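Local coordinates for protein iodotyrosine deiodinase (Thermotoga neapolitana DSM 4359, PDB 6PZ0) that catalyses the reductive dehalogenation of halotyrosines such as 3-iodo-L-tyrosine and 3,5-diiodo-L-tyrosine, using FMN as cofactor and NADPH as reductant, at residues A[136-141]-A[159-164]. Numbering follows the deposited sequence.
Sequences VPYTPP and EVILPV. With FMN (flavin mononucleotide), chain C; TYR (tyrosine), chain D.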
loop_
_atom_site.group_PDB
_atom_site.type_symbol
_atom_site.label_atom_id
_atom_site.label_comp_id
_atom_site.label_asym_id
_atom_site.label_seq_id
_atom_site.Cartn_x
_atom_site.Cartn_y
_atom_site.Cartn_z
ATOM N N VAL A 136 3.403 -0.880 -13.973
ATOM C CA VAL A 136 2.193 -0.073 -13.851
ATOM C C VAL A 136 1.191 -0.924 -13.081
ATOM O O VAL A 136 1.038 -2.098 -13.374
ATOM C CB VAL A 136 1.593 0.391 -15.220
ATOM C CG1 VAL A 136 1.426 -0.754 -16.179
ATOM C CG2 VAL A 136 0.263 1.071 -14.990
ATOM N N PRO A 137 0.553 -0.353 -12.047
ATOM C CA PRO A 137 -0.479 -1.119 -11.355
ATOM C C PRO A 137 -1.699 -1.168 -12.224
ATOM O O PRO A 137 -2.456 -0.211 -12.289
ATOM C CB PRO A 137 -0.734 -0.323 -10.086
ATOM C CG PRO A 137 0.438 0.588 -9.942
ATOM C CD PRO A 137 0.878 0.884 -11.326
ATOM N N TYR A 138 -1.843 -2.252 -12.955
ATOM C CA TYR A 138 -2.924 -2.327 -13.914
ATOM C C TYR A 138 -4.128 -2.995 -13.273
ATOM O O TYR A 138 -4.041 -4.107 -12.773
ATOM C CB TYR A 138 -2.492 -3.059 -15.181
ATOM C CG TYR A 138 -3.678 -3.200 -16.070
ATOM C CD1 TYR A 138 -4.321 -2.075 -16.581
ATOM C CD2 TYR A 138 -4.196 -4.443 -16.362
ATOM C CE1 TYR A 138 -5.446 -2.210 -17.372
ATOM C CE2 TYR A 138 -5.312 -4.585 -17.134
ATOM C CZ TYR A 138 -5.935 -3.460 -17.645
ATOM O OH TYR A 138 -7.062 -3.589 -18.404
ATOM N N THR A 139 -5.260 -2.297 -13.317
ATOM C CA THR A 139 -6.472 -2.751 -12.672
ATOM C C THR A 139 -7.620 -2.695 -13.669
ATOM O O THR A 139 -8.237 -1.658 -13.826
ATOM C CB THR A 139 -6.808 -1.883 -11.442
ATOM O OG1 THR A 139 -6.935 -0.521 -11.846
ATOM C CG2 THR A 139 -5.696 -1.967 -10.394
ATOM N N PRO A 140 -7.903 -3.808 -14.358
ATOM C CA PRO A 140 -9.044 -3.824 -15.287
ATOM C C PRO A 140 -10.366 -3.750 -14.536
ATOM O O PRO A 140 -10.394 -3.992 -13.339
ATOM C CB PRO A 140 -8.901 -5.161 -15.996
ATOM C CG PRO A 140 -8.212 -6.033 -14.977
ATOM C CD PRO A 140 -7.284 -5.127 -14.220
ATOM N N PRO A 141 -11.457 -3.423 -15.234
ATOM C CA PRO A 141 -12.760 -3.248 -14.588
ATOM C C PRO A 141 -13.244 -4.492 -13.876
ATOM O O PRO A 141 -13.914 -4.387 -12.846
ATOM C CB PRO A 141 -13.697 -2.917 -15.753
ATOM C CG PRO A 141 -12.830 -2.394 -16.827
ATOM C CD PRO A 141 -11.492 -3.074 -16.665
ATOM N N GLU A 159 -5.521 -8.691 -6.894
ATOM C CA GLU A 159 -5.519 -7.258 -6.607
ATOM C C GLU A 159 -5.070 -6.391 -7.759
ATOM O O GLU A 159 -5.611 -5.298 -8.004
ATOM C CB GLU A 159 -4.611 -6.983 -5.429
ATOM C CG GLU A 159 -5.157 -7.572 -4.144
ATOM C CD GLU A 159 -6.386 -6.841 -3.652
ATOM O OE1 GLU A 159 -6.691 -5.723 -4.135
ATOM O OE2 GLU A 159 -7.069 -7.390 -2.775
ATOM N N VAL A 160 -4.022 -6.830 -8.428
ATOM C CA VAL A 160 -3.419 -5.995 -9.441
ATOM C C VAL A 160 -2.604 -6.837 -10.388
ATOM O O VAL A 160 -2.049 -7.852 -10.002
ATOM C CB VAL A 160 -2.534 -4.885 -8.798
ATOM C CG1 VAL A 160 -1.412 -5.459 -8.016
ATOM C CG2 VAL A 160 -1.983 -3.921 -9.836
ATOM N N ILE A 161 -2.557 -6.400 -11.636
ATOM C CA ILE A 161 -1.635 -6.915 -12.636
ATOM C C ILE A 161 -0.505 -5.920 -12.806
ATOM O O ILE A 161 -0.751 -4.773 -13.161
ATOM C CB ILE A 161 -2.356 -7.136 -13.985
ATOM C CG1 ILE A 161 -3.447 -8.185 -13.796
ATOM C CG2 ILE A 161 -1.357 -7.565 -15.083
ATOM C CD1 ILE A 161 -4.419 -8.216 -14.931
ATOM N N LEU A 162 0.720 -6.348 -12.504
ATOM C CA LEU A 162 1.903 -5.526 -12.659
ATOM C C LEU A 162 2.732 -6.036 -13.810
ATOM O O LEU A 162 3.515 -6.951 -13.638
ATOM C CB LEU A 162 2.749 -5.531 -11.379
ATOM C CG LEU A 162 2.104 -4.917 -10.147
ATOM C CD1 LEU A 162 2.931 -5.241 -8.918
ATOM C CD2 LEU A 162 2.039 -3.428 -10.327
ATOM N N PRO A 163 2.539 -5.473 -15.010
ATOM C CA PRO A 163 3.471 -5.785 -16.087
ATOM C C PRO A 163 4.844 -5.307 -15.647
ATOM O O PRO A 163 4.924 -4.216 -15.104
ATOM C CB PRO A 163 2.945 -4.970 -17.286
ATOM C CG PRO A 163 1.538 -4.538 -16.872
ATOM C CD PRO A 163 1.584 -4.417 -15.389
ATOM N N VAL A 164 5.877 -6.104 -15.850
ATOM C CA VAL A 164 7.217 -5.770 -15.411
ATOM C C VAL A 164 8.179 -6.044 -16.542
ATOM O O VAL A 164 8.122 -7.089 -17.183
ATOM C CB VAL A 164 7.622 -6.586 -14.177
ATOM C CG1 VAL A 164 9.055 -6.305 -13.808
ATOM C CG2 VAL A 164 6.720 -6.241 -13.019
HETATM N N1 FMN C . -2.619 2.864 -15.018
HETATM C C2 FMN C . -3.222 2.369 -16.119
HETATM O O2 FMN C . -2.778 2.637 -17.218
HETATM N N3 FMN C . -4.317 1.573 -15.984
HETATM C C4 FMN C . -4.825 1.238 -14.761
HETATM O O4 FMN C . -5.819 0.507 -14.699
HETATM C C4A FMN C . -4.210 1.751 -13.620
HETATM N N5 FMN C . -4.698 1.442 -12.367
HETATM C C5A FMN C . -4.055 1.925 -11.246
HETATM C C6 FMN C . -4.556 1.586 -9.997
HETATM C C7 FMN C . -3.934 2.060 -8.846
HETATM C C7M FMN C . -4.489 1.662 -7.509
HETATM C C8 FMN C . -2.813 2.873 -8.978
HETATM C C8M FMN C . -2.128 3.352 -7.729
HETATM C C9 FMN C . -2.308 3.225 -10.226
HETATM C C9A FMN C . -2.938 2.754 -11.382
HETATM N N10 FMN C . -2.465 3.098 -12.663
HETATM C C10 FMN C . -3.098 2.557 -13.768
HETATM C "C1'" FMN C . -1.266 3.971 -12.843
HETATM C "C2'" FMN C . -1.647 5.454 -12.621
HETATM O "O2'" FMN C . -2.310 5.988 -13.757
HETATM C "C3'" FMN C . -0.407 6.279 -12.281
HETATM O "O3'" FMN C . 0.069 5.826 -11.040
HETATM C "C4'" FMN C . -0.672 7.794 -12.208
HETATM O "O4'" FMN C . -1.036 8.250 -13.490
HETATM C "C5'" FMN C . 0.577 8.522 -11.780
HETATM O "O5'" FMN C . 1.619 8.178 -12.659
HETATM P P FMN C . 3.049 8.814 -12.464
HETATM O O1P FMN C . 3.912 8.369 -13.651
HETATM O O2P FMN C . 3.656 8.299 -11.184
HETATM O O3P FMN C . 2.930 10.325 -12.369
HETATM N N TYR D . -8.113 0.665 -16.207
HETATM C CA TYR D . -8.339 1.635 -17.286
HETATM C C TYR D . -7.146 1.705 -18.228
HETATM O O TYR D . -7.192 2.399 -19.254
HETATM C CB TYR D . -8.648 3.017 -16.706
HETATM C CG TYR D . -7.610 3.607 -15.779
HETATM C CD1 TYR D . -6.432 4.147 -16.269
HETATM C CD2 TYR D . -7.833 3.663 -14.410
HETATM C CE1 TYR D . -5.485 4.705 -15.416
HETATM C CE2 TYR D . -6.896 4.243 -13.552
HETATM C CZ TYR D . -5.731 4.741 -14.064
HETATM O OH TYR D . -4.805 5.291 -13.208
HETATM O OXT TYR D . -6.114 1.065 -17.963
#
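Tyr138 and Ile161 form a single antiparallel hydrogen-bonded pair: Tyr138 N donates to Ile161 O at 2.8 Å, and Ile161 N donates back to Tyr138 O at 3.0 Å, the straighter of the two at 164°. Beyond this bridge the chains diverge, their end-to-end directions 126° apart, and apolar side chains take over. CG2 of Val160 sits 3.5 Å from Pro137 CA and also touches Pro137 CB, while Leu162 brings CD2 against Pro137 CA and Val136 O. On the face of the strand that carries Ile161, CG1 of Val136 meets CG and CD of the Pro163 ring, the two side chains crossing at a slant. Tyr138 and Ile161 run alongside each other, pointing the same way; with CG anti to the backbone N (chi1 175°), the Tyr138 ring turns an edge to Ile161, CD2 lying 4.0 Å from Ile161 CB. Pro140 N lies over one ring face, offset toward the rim. In this nitroreductase fold, the loop after strand 134-135 is thus tied to strand 156-165 of the central antiparallel sheet and runs between that strand and the flavin. Its flavin side is lined by Val136 CG2, 3.4 Å from FMN N1, and by the Pro137 ring near FMN C9; Thr139 N donates to FMN O4 at 3.2 Å. Thr139 OG1 is 3.0 Å from FMN N5, with O4 also within range of its one proton. Tyr138 CE1 comes within 3.4 Å of OXT of the bound tyrosine, and Tyr138 OH hydrogen-bonds Glu68 OE2, an oxygen that also hydrogen-bonds the bound tyrosine. A leucine in place of Tyr138 would probably cost Glu68 this hydroxyl partner and leave a gap beside Ile161 and the ligand carboxylate.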